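Local atomic coordinates of hypothetical membrane spanning protein (Thermus thermophilus, PDB entry 2VPZ), a protein that probably serves as the membrane-spanning, quinone-binding subunit of a polysulfide or thiosulfate reductase complex. Residues Ala2-Tyr5 with Gly6-Ala10; Thr50-Ala53 with Leu54-Ile57; Phe74-Ile77 with Trp78-Leu81; Leu116-Ala119 with Leu120-Phe123; Leu143-Gly146 with Leu147-Gly150. One frame throughout, in Å; residues are numbered along the deposited sequence.

Interaction 1. Residues Ala2-Tyr5 with Gly6-Ala10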
# COMPACT_ATOMS: atom_id res chain seq x y z
N ALA C 2 -9.67 3.49 -16.59
CA ALA C 2 -9.78 4.25 -17.86
C ALA C 2 -10.58 3.41 -18.90
O ALA C 2 -11.54 3.93 -19.48
CB ALA C 2 -8.36 4.63 -18.35
N GLU C 3 -10.22 2.13 -19.11
CA GLU C 3 -10.93 1.15 -20.01
C GLU C 3 -11.72 0.08 -19.20
O GLU C 3 -11.22 -0.35 -18.16
CB GLU C 3 -9.97 0.34 -20.89
CG GLU C 3 -8.95 1.13 -21.64
CD GLU C 3 -9.55 1.86 -22.81
OE1 GLU C 3 -9.78 1.21 -23.85
OE2 GLU C 3 -9.79 3.08 -22.68
N PHE C 4 -12.88 -0.37 -19.67
CA PHE C 4 -13.66 -1.41 -18.97
C PHE C 4 -14.10 -2.60 -19.85
O PHE C 4 -14.05 -2.51 -21.07
CB PHE C 4 -15.01 -0.88 -18.40
CG PHE C 4 -14.90 0.31 -17.49
CD1 PHE C 4 -14.92 1.60 -18.01
CD2 PHE C 4 -14.75 0.14 -16.11
CE1 PHE C 4 -14.80 2.72 -17.17
CE2 PHE C 4 -14.62 1.24 -15.25
CZ PHE C 4 -14.64 2.54 -15.78
N TYR C 5 -14.49 -3.71 -19.20
CA TYR C 5 -15.16 -4.85 -19.85
C TYR C 5 -16.44 -4.85 -19.03
O TYR C 5 -16.46 -5.08 -17.80
CB TYR C 5 -14.42 -6.18 -19.81
CG TYR C 5 -13.29 -6.20 -20.80
CD1 TYR C 5 -11.98 -6.34 -20.36
CD2 TYR C 5 -13.51 -6.01 -22.17
CE1 TYR C 5 -10.91 -6.30 -21.24
CE2 TYR C 5 -12.44 -5.96 -23.08
CZ TYR C 5 -11.13 -6.11 -22.60
OH TYR C 5 -10.04 -6.08 -23.45
N GLY C 6 -17.51 -4.51 -19.75
CA GLY C 6 -18.78 -4.29 -19.14
C GLY C 6 -18.62 -2.83 -18.70
O GLY C 6 -17.76 -2.11 -19.25
N LEU C 7 -19.38 -2.41 -17.69
CA LEU C 7 -19.41 -1.05 -17.13
C LEU C 7 -19.88 -0.99 -15.66
O LEU C 7 -20.65 -1.86 -15.24
CB LEU C 7 -20.42 -0.18 -17.88
CG LEU C 7 -20.20 0.29 -19.32
CD1 LEU C 7 -21.53 0.80 -19.94
CD2 LEU C 7 -19.08 1.36 -19.31
N PRO C 8 -19.39 0.00 -14.85
CA PRO C 8 -19.86 0.12 -13.46
C PRO C 8 -21.26 0.74 -13.60
O PRO C 8 -21.51 1.41 -14.61
CB PRO C 8 -18.92 1.14 -12.80
CG PRO C 8 -18.12 1.75 -13.90
CD PRO C 8 -18.13 0.73 -15.04
N ASN C 9 -22.13 0.54 -12.62
CA ASN C 9 -23.49 1.09 -12.62
C ASN C 9 -23.46 2.52 -12.03
O ASN C 9 -23.94 2.76 -10.92
CB ASN C 9 -24.40 0.19 -11.78
CG ASN C 9 -24.40 -1.26 -12.26
OD1 ASN C 9 -23.92 -2.16 -11.57
ND2 ASN C 9 -24.91 -1.48 -13.46
N ALA C 10 -22.89 3.47 -12.79
CA ALA C 10 -22.73 4.85 -12.37
C ALA C 10 -23.65 5.88 -13.03
O ALA C 10 -23.35 7.07 -13.06
CB ALA C 10 -21.26 5.30 -12.57

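Interaction 2. Residues Thr50-Ala53 with Leu54-Ile57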
# COMPACT_ATOMS: atom_id res chain seq x y z
N THR C 50 -55.28 24.55 5.41
CA THR C 50 -55.26 23.15 5.75
C THR C 50 -55.75 22.30 4.53
O THR C 50 -55.19 21.23 4.23
CB THR C 50 -56.12 22.88 7.03
OG1 THR C 50 -55.72 23.78 8.06
CG2 THR C 50 -55.96 21.42 7.50
N LEU C 51 -56.75 22.79 3.80
CA LEU C 51 -57.23 22.07 2.62
C LEU C 51 -56.07 21.86 1.60
O LEU C 51 -55.87 20.74 1.11
CB LEU C 51 -58.42 22.77 1.90
CG LEU C 51 -58.91 22.06 0.61
CD1 LEU C 51 -59.49 20.65 0.93
CD2 LEU C 51 -59.97 22.90 -0.13
N TYR C 52 -55.32 22.94 1.34
CA TYR C 52 -54.15 23.05 0.44
C TYR C 52 -52.95 22.15 0.81
O TYR C 52 -52.29 21.52 -0.06
CB TYR C 52 -53.65 24.49 0.43
CG TYR C 52 -54.55 25.61 -0.02
CD1 TYR C 52 -54.21 26.93 0.29
CD2 TYR C 52 -55.68 25.42 -0.84
CE1 TYR C 52 -54.92 28.03 -0.17
CE2 TYR C 52 -56.44 26.52 -1.31
CZ TYR C 52 -56.05 27.82 -0.96
OH TYR C 52 -56.75 28.90 -1.45
N ALA C 53 -52.61 22.15 2.09
CA ALA C 53 -51.52 21.33 2.59
C ALA C 53 -51.95 19.86 2.39
O ALA C 53 -51.11 19.00 2.12
CB ALA C 53 -51.23 21.64 4.09
N LEU C 54 -53.26 19.59 2.49
CA LEU C 54 -53.79 18.23 2.26
C LEU C 54 -53.69 17.88 0.75
O LEU C 54 -53.36 16.75 0.38
CB LEU C 54 -55.27 18.07 2.71
CG LEU C 54 -55.71 18.20 4.17
CD1 LEU C 54 -57.25 17.97 4.34
CD2 LEU C 54 -54.91 17.22 5.07
N MET C 55 -53.99 18.85 -0.11
CA MET C 55 -53.97 18.66 -1.55
C MET C 55 -52.57 18.42 -2.10
O MET C 55 -52.35 17.54 -2.95
CB MET C 55 -54.63 19.84 -2.28
CG MET C 55 -56.16 19.81 -2.36
SD MET C 55 -56.88 21.38 -2.92
CE MET C 55 -55.42 22.20 -3.63
N LEU C 56 -51.63 19.22 -1.63
CA LEU C 56 -50.22 19.13 -2.01
C LEU C 56 -49.61 17.85 -1.40
O LEU C 56 -48.66 17.30 -1.96
CB LEU C 56 -49.44 20.40 -1.57
CG LEU C 56 -49.85 21.70 -2.29
CD1 LEU C 56 -49.48 22.94 -1.44
CD2 LEU C 56 -49.20 21.75 -3.68
N ILE C 57 -50.14 17.37 -0.28
CA ILE C 57 -49.65 16.12 0.31
C ILE C 57 -50.16 14.96 -0.58
O ILE C 57 -49.42 14.00 -0.86
CB ILE C 57 -50.12 15.88 1.80
CG1 ILE C 57 -49.46 16.90 2.73
CG2 ILE C 57 -49.80 14.44 2.22
CD1 ILE C 57 -49.28 16.42 4.18

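Interaction 3. Residues Phe74-Ile77 with Trp78-Leu81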
# COMPACT_ATOMS: atom_id res chain seq x y z
N PHE C 74 -47.07 -3.29 -5.73
CA PHE C 74 -47.69 -2.92 -4.46
C PHE C 74 -46.92 -3.39 -3.23
O PHE C 74 -47.36 -4.26 -2.48
CB PHE C 74 -49.16 -3.40 -4.44
CG PHE C 74 -49.99 -2.89 -5.60
CD1 PHE C 74 -50.71 -3.77 -6.41
CD2 PHE C 74 -49.99 -1.52 -5.90
CE1 PHE C 74 -51.45 -3.30 -7.52
CE2 PHE C 74 -50.72 -1.02 -7.01
CZ PHE C 74 -51.45 -1.92 -7.83
N THR C 75 -45.74 -2.81 -3.06
CA THR C 75 -44.85 -3.08 -1.94
C THR C 75 -44.72 -1.87 -0.96
O THR C 75 -44.15 -2.00 0.12
CB THR C 75 -43.42 -3.57 -2.46
OG1 THR C 75 -43.17 -3.06 -3.77
CG2 THR C 75 -43.33 -5.11 -2.48
N HIS C 76 -45.27 -0.70 -1.28
CA HIS C 76 -45.19 0.46 -0.39
C HIS C 76 -45.86 0.22 0.96
O HIS C 76 -45.68 0.97 1.93
CB HIS C 76 -45.74 1.73 -1.05
CG HIS C 76 -44.99 2.20 -2.24
ND1 HIS C 76 -44.92 1.49 -3.39
CD2 HIS C 76 -44.28 3.31 -2.45
CE1 HIS C 76 -44.20 2.14 -4.28
NE2 HIS C 76 -43.79 3.26 -3.72
N ILE C 77 -46.66 -0.82 1.02
CA ILE C 77 -47.29 -1.12 2.29
C ILE C 77 -46.19 -1.36 3.37
O ILE C 77 -46.42 -1.03 4.54
CB ILE C 77 -48.29 -2.35 2.18
CG1 ILE C 77 -49.00 -2.55 3.51
CG2 ILE C 77 -47.56 -3.63 1.72
CD1 ILE C 77 -50.00 -3.72 3.53
N TRP C 78 -45.01 -1.87 3.01
CA TRP C 78 -43.91 -2.12 3.97
C TRP C 78 -43.29 -0.89 4.62
O TRP C 78 -42.62 -0.94 5.65
CB TRP C 78 -42.84 -3.01 3.34
CG TRP C 78 -43.42 -4.34 3.00
CD1 TRP C 78 -43.85 -4.78 1.78
CD2 TRP C 78 -43.70 -5.42 3.93
NE1 TRP C 78 -44.36 -6.05 1.88
CE2 TRP C 78 -44.28 -6.47 3.18
CE3 TRP C 78 -43.50 -5.60 5.31
CZ2 TRP C 78 -44.68 -7.69 3.77
CZ3 TRP C 78 -43.90 -6.82 5.90
CH2 TRP C 78 -44.48 -7.85 5.12
N LEU C 79 -43.53 0.25 3.98
CA LEU C 79 -43.10 1.56 4.46
C LEU C 79 -43.77 1.81 5.85
O LEU C 79 -43.21 2.45 6.75
CB LEU C 79 -43.59 2.63 3.47
CG LEU C 79 -42.67 3.76 2.99
CD1 LEU C 79 -41.21 3.29 2.99
CD2 LEU C 79 -43.10 4.25 1.59
N PHE C 80 -44.98 1.26 5.97
CA PHE C 80 -45.87 1.39 7.12
C PHE C 80 -46.03 0.23 8.09
O PHE C 80 -46.75 0.35 9.08
CB PHE C 80 -47.22 1.87 6.60
CG PHE C 80 -47.18 3.19 5.91
CD1 PHE C 80 -47.45 3.32 4.54
CD2 PHE C 80 -46.80 4.32 6.63
CE1 PHE C 80 -47.32 4.56 3.90
CE2 PHE C 80 -46.67 5.57 6.02
CZ PHE C 80 -46.93 5.70 4.65
N LEU C 81 -45.37 -0.88 7.82
CA LEU C 81 -45.45 -2.05 8.71
C LEU C 81 -44.09 -2.32 9.37
O LEU C 81 -43.87 -3.40 9.89
CB LEU C 81 -45.93 -3.31 7.96
CG LEU C 81 -47.23 -3.27 7.14
CD1 LEU C 81 -47.16 -4.25 5.95
CD2 LEU C 81 -48.46 -3.56 8.01

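Interaction 4. Residues Leu116-Ala119 with Leu120-Phe123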
# COMPACT_ATOMS: atom_id res chain seq x y z
N LEU C 116 -54.10 18.92 18.05
CA LEU C 116 -54.06 18.46 16.66
C LEU C 116 -53.25 19.54 15.89
O LEU C 116 -52.57 19.22 14.92
CB LEU C 116 -55.45 18.27 16.02
CG LEU C 116 -56.34 17.10 16.52
CD1 LEU C 116 -57.68 17.01 15.73
CD2 LEU C 116 -55.55 15.78 16.41
N ALA C 117 -53.29 20.81 16.30
CA ALA C 117 -52.50 21.86 15.62
C ALA C 117 -50.98 21.82 15.97
O ALA C 117 -50.15 22.28 15.17
CB ALA C 117 -53.07 23.28 15.90
N TRP C 118 -50.63 21.29 17.15
CA TRP C 118 -49.22 21.14 17.60
C TRP C 118 -48.65 19.89 16.91
O TRP C 118 -47.46 19.84 16.56
CB TRP C 118 -49.10 20.99 19.12
CG TRP C 118 -49.06 22.29 19.89
CD1 TRP C 118 -50.02 22.77 20.75
CD2 TRP C 118 -48.01 23.28 19.89
NE1 TRP C 118 -49.63 23.98 21.27
CE2 TRP C 118 -48.40 24.32 20.77
CE3 TRP C 118 -46.78 23.39 19.23
CZ2 TRP C 118 -47.60 25.46 21.00
CZ3 TRP C 118 -45.97 24.54 19.46
CH2 TRP C 118 -46.39 25.55 20.34
N ALA C 119 -49.51 18.88 16.74
CA ALA C 119 -49.16 17.64 16.03
C ALA C 119 -48.83 18.05 14.57
O ALA C 119 -47.75 17.70 14.07
CB ALA C 119 -50.32 16.62 16.04
N LEU C 120 -49.74 18.76 13.91
CA LEU C 120 -49.49 19.19 12.53
C LEU C 120 -48.19 19.99 12.54
O LEU C 120 -47.40 19.93 11.59
CB LEU C 120 -50.61 20.07 11.91
CG LEU C 120 -50.43 20.31 10.38
CD1 LEU C 120 -50.49 18.96 9.62
CD2 LEU C 120 -51.50 21.28 9.85
N LEU C 121 -47.92 20.72 13.62
CA LEU C 121 -46.66 21.46 13.64
C LEU C 121 -45.44 20.52 13.63
O LEU C 121 -44.49 20.76 12.90
CB LEU C 121 -46.52 22.41 14.83
CG LEU C 121 -45.19 23.20 14.68
CD1 LEU C 121 -45.49 24.65 14.27
CD2 LEU C 121 -44.37 23.15 15.98
N VAL C 122 -45.45 19.47 14.45
CA VAL C 122 -44.33 18.55 14.52
C VAL C 122 -44.13 17.66 13.27
O VAL C 122 -42.99 17.37 12.88
CB VAL C 122 -44.40 17.62 15.79
CG1 VAL C 122 -43.57 16.35 15.55
CG2 VAL C 122 -43.90 18.38 17.05
N PHE C 123 -45.23 17.23 12.65
CA PHE C 123 -45.16 16.39 11.44
C PHE C 123 -44.74 17.19 10.22
O PHE C 123 -44.15 16.65 9.28
CB PHE C 123 -46.49 15.67 11.17
CG PHE C 123 -46.91 14.72 12.26
CD1 PHE C 123 -48.26 14.58 12.61
CD2 PHE C 123 -45.96 13.99 12.96
CE1 PHE C 123 -48.64 13.74 13.65
CE2 PHE C 123 -46.32 13.15 14.01
CZ PHE C 123 -47.66 13.02 14.36

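Interaction 5. Residues Leu143-Gly146 with Leu147-Gly150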
# COMPACT_ATOMS: atom_id res chain seq x y z
N LEU C 143 -20.93 16.46 -3.53
CA LEU C 143 -21.76 17.68 -3.61
C LEU C 143 -22.87 17.73 -2.53
O LEU C 143 -23.31 18.81 -2.13
CB LEU C 143 -22.34 17.92 -5.03
CG LEU C 143 -21.33 17.96 -6.20
CD1 LEU C 143 -21.96 18.57 -7.47
CD2 LEU C 143 -20.08 18.75 -5.78
N TRP C 144 -23.30 16.57 -2.05
CA TRP C 144 -24.35 16.53 -1.02
C TRP C 144 -23.83 16.63 0.38
O TRP C 144 -24.05 15.74 1.22
CB TRP C 144 -25.19 15.25 -1.19
CG TRP C 144 -26.00 15.32 -2.43
CD1 TRP C 144 -26.29 16.45 -3.17
CD2 TRP C 144 -26.65 14.24 -3.11
NE1 TRP C 144 -27.07 16.13 -4.24
CE2 TRP C 144 -27.32 14.78 -4.23
CE3 TRP C 144 -26.76 12.85 -2.86
CZ2 TRP C 144 -28.08 13.98 -5.13
CZ3 TRP C 144 -27.51 12.05 -3.74
CH2 TRP C 144 -28.16 12.62 -4.86
N ASN C 145 -23.15 17.73 0.68
CA ASN C 145 -22.58 17.91 2.01
C ASN C 145 -23.61 18.45 3.02
O ASN C 145 -24.80 18.59 2.71
CB ASN C 145 -21.30 18.79 1.94
CG ASN C 145 -21.59 20.27 1.74
OD1 ASN C 145 -20.68 21.09 1.56
ND2 ASN C 145 -22.88 20.63 1.77
N GLY C 146 -23.12 18.70 4.23
CA GLY C 146 -23.95 19.21 5.31
C GLY C 146 -24.91 20.35 5.03
O GLY C 146 -26.02 20.34 5.55
N LEU C 147 -24.52 21.32 4.21
CA LEU C 147 -25.38 22.47 3.84
C LEU C 147 -26.76 22.08 3.23
O LEU C 147 -27.71 22.87 3.23
CB LEU C 147 -24.67 23.46 2.87
CG LEU C 147 -24.28 24.91 3.22
CD1 LEU C 147 -23.96 25.70 1.92
CD2 LEU C 147 -25.40 25.64 4.00
N MET C 148 -26.84 20.86 2.68
CA MET C 148 -28.07 20.33 2.06
C MET C 148 -29.15 20.24 3.15
O MET C 148 -30.36 20.33 2.87
CB MET C 148 -27.85 18.95 1.43
CG MET C 148 -26.84 18.90 0.27
SD MET C 148 -27.30 19.92 -1.14
CE MET C 148 -25.99 21.19 -1.10
N ALA C 149 -28.71 20.02 4.39
CA ALA C 149 -29.62 19.96 5.53
C ALA C 149 -30.06 21.41 5.91
O ALA C 149 -31.00 21.58 6.69
CB ALA C 149 -28.96 19.24 6.74
N GLY C 150 -29.39 22.42 5.37
CA GLY C 150 -29.75 23.80 5.61
C GLY C 150 -30.48 24.43 4.43
O GLY C 150 -31.48 25.16 4.59

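Interaction 1. Residues Ala2-Tyr5 with Gly6-Ala10
The backbone runs extended through Phe-4 and Tyr-5, then swings at Gly-6, where phi is positive (84°), so that Pro-8 comes back beside Phe-4. A side chain at Gly-6 would run into Tyr-5 O. The ring of Phe-4 carries the contact. CD of Pro-8 sits over one face of it, 3.8 Å from the centroid of the Phe-4 ring, in a CH-pi contact. The proline carbon lies toward the rim, and its closest ring atoms are on the CD2-CE2 side, with Pro-8 CD 3.6 Å from Phe-4 CE2. The two side chains cross at about a right angle. CG of Phe-4 stands anti to its carbonyl carbon (chi1 -55°), which turns the ring to meet the proline. CB of Phe-4 also touches the backbone at the bend, 3.1 Å from Gly-6 O. CD2 of Leu-7 adds a looser touch, 4.4 Å from Phe-4 CD1. A serine in place of Phe-4 would remove the aromatic face and is likely to leave Pro-8 CD without its CH-pi partner. Glu-3 to Tyr-5 pair in an antiparallel ladder with a strand of another protein's chain, so the sheet crosses the interface. Pro-8 also packs on an aromatic side chain of that chain. With no hydrogen bond between the two segments, the bend at Gly-6 rests on backbone geometry and on apolar contact with the Phe-4 ring.

Interaction 2. Residues Thr50-Ala53 with Leu54-Ile57
The phenol ring of Tyr-52 is met at a slant by the methyl of Met-55, with Tyr-52 CD2 4.3 Å from Met-55 CE. Both residues lie on one alpha-helix, 46-65, predicted to span the membrane, and the contact follows its three- and four-residue spacing. The hydroxyl of Tyr-52 is hydrogen-bonded to Arg-48, one turn earlier. The sulfur of Met-55 faces a different neighbour: SD lies 4.1 Å from Leu-51 CG. The Met-55 chain is bent at its last torsion (chi3 16°), and this carries CE toward the tyrosine while SD stays by the leucine. Three backbone bonds between residues four apart run from one segment to the other. Leu-54 N binds Thr-50 O, and Met-55 N binds Leu-51 O. Leu-56 N binds Tyr-52 O at 2.9 Å and is the straightest of the three, with 167° at the hydrogen. Leu-54 and Ile-57 face helix 88-107 and both touch Phe-100. Thr-50 and Ala-53 pack against helix 16-41, and the Thr-50 hydroxyl is bonded to Ala-46 O. A glycine at Leu-54 would strip away the branched end and would probably open a gap against Phe-100, with Thr-50 O less shielded. CG of Leu-54 is anti to its carbonyl carbon (chi1 -65°), which lays the branch over the preceding turn and puts Leu-54 CG 3.1 Å from Thr-50 O.

Interaction 3. Residues Phe74-Ile77 with Trp78-Leu81
Ile-77 packs closely against both Trp-78 and Leu-81, and this is the tight part of the contact. Its methyl CG2 lies over a face of the indole, 4.2 Å from the centroid of the five-membered ring of Trp-78, in a CH-pi contact. The other branch reaches Leu-81, with Ile-77 CG1 3.5 Å from Leu-81 CD1. CG1 is anti to the backbone N (chi1 -176°), while CG2 stands between N and the carbonyl carbon, beside the indole. CD1 of Leu-81 rests over the same indole face, nearer the rim, so isoleucine and leucine cover that face together. This cluster of Ile-77 and Leu-81 is itself on the surface. At the indole edge, Trp-78 CD1 lies 3.3 Å from Thr-75 O. The side of His-76, Leu-79 and Phe-80 is looser. CD2 of Leu-79 approaches the His-76 ring only at a slant, with 4.3 Å between Leu-79 CD2 and His-76 CD2. Phe-80 leans on Trp-94 of the same chain, edge to face. Trp-78 makes a cation-pi contact with a basic side chain of another protein's chain, and the Thr-75 hydroxyl bonds to the backbone of that chain. Trp-78 N bonds to Thr-75 O, Leu-79 N to His-76 O and Phe-80 N to Ile-77 O. Consecutive bonds between residues three apart give a tight coil in the loop between helix 46-65 and helix 88-107.

Interaction 4. Residues Leu116-Ala119 with Leu120-Phe123
Trp-118 and Leu-121 lie side by side and point the same way, three residues apart, about one helical turn. The leucine methyl CD2 comes to the edge of the indole, near its plane, and touches the six-membered ring. Leu-121 CD2 is 4.1 Å from Trp-118 CE3 and equally far from Trp-118 CZ3. It is an edge contact for this leucine. CG of Leu-121 stands anti to the backbone N (chi1 -176°), which throws the branch alongside the indole. The second pair is Ala-119 and Phe-123, four residues apart. Here the ring of Phe-123 leans back over the preceding turn, and CE1 of Phe-123 lies 4.1 Å from Ala-119 CB. Its CD1 approaches the backbone, 3.5 Å from Ala-119 O, at a slant to the ring. The same carbonyl accepts the N-H of Phe-123 at 2.9 Å between Phe-123 N and Ala-119 O. That N-H comes in almost in line with the carbonyl bond, at a C=O...N angle of 172°. Another bond differs: Leu-121 N is 3.1 Å from Ala-117 O and lies well above the plane of that carbonyl. Leu-120 N bonds to Leu-116 O, 3.0 Å away. Trp-118 and Val-122 are on the surface. The other flanks meet two helices of the predicted transmembrane bundle. Ala-117 and Leu-121 pack on helix 16-41, while Leu-116, Ala-119 and Phe-123 pack on helix 88-107.

Interaction 5. Residues Leu143-Gly146 with Leu147-Gly150
A type I beta turn from Asn-145 to Met-148 leads into helix 148-166, and its closing bond joins Met-148 N to Asn-145 O at 3.1 Å. The bond is fairly straight, 161° at the hydrogen. A second bond follows one residue on, from Ala-149 N to Gly-146 O at 2.9 Å, with the donor above the carbonyl plane. Just before the turn, Trp-144 is the centre of an inverse gamma turn, held by a weak bond from Asn-145 N to Leu-143 O. The side chains of Trp-144 and Met-148 cross at about a right angle and form a Met-aromatic contact. The sulfur comes in obliquely, 5.1 Å from the centroid of the five-membered ring of Trp-144. Its nearest ring atom is CD1, with Met-148 SD 4.1 Å from Trp-144 CD1. The methionine chain is bent at chi2 (-61°) and again at chi3, and these bends bring CG and CE of Met-148 back to Trp-144 and Leu-143. CG of Met-148 lies 3.7 Å from Trp-144 CA, and the methyl CE reaches Leu-143 O at 3.7 Å. This turn leads into a helix of the predicted transmembrane bundle of the polysulfide reductase family, and most of its residues are buried. The indole NE1 is satisfied by Leu-242 O, and Leu-143 O accepts a hydrogen bond from Tyr-190 OH. At the dimer interface, Asn-145 and Leu-147 pack on Gly-146 of the second subunit, another copy of this protein, and Ala-149 meets Thr-193 of that same neighbouring subunit.

Overall arrangement
The five contacts follow one another along the chain. Interactions 2 and 4 come nearest, about 5 Å between closest atoms, and both helices flank helix 16-41 and helix 88-107. Interaction 3 lies in the loop between the helix of interaction 2 and helix 88-107. Interaction 1 stands apart, its centre about 34 Å from the chain centre, at the interface with other proteins. Quinone-binding Tyr-130 has no quinone in this model; side chains of interactions 2 to 5 come within about 9 to 10 Å of its own. The side chain of His-21, which binds ubiquinone-1 in another structure, is about 10 Å from those of Ile-57 and Leu-79. Interaction 5 lies across the chain centre from interaction 2.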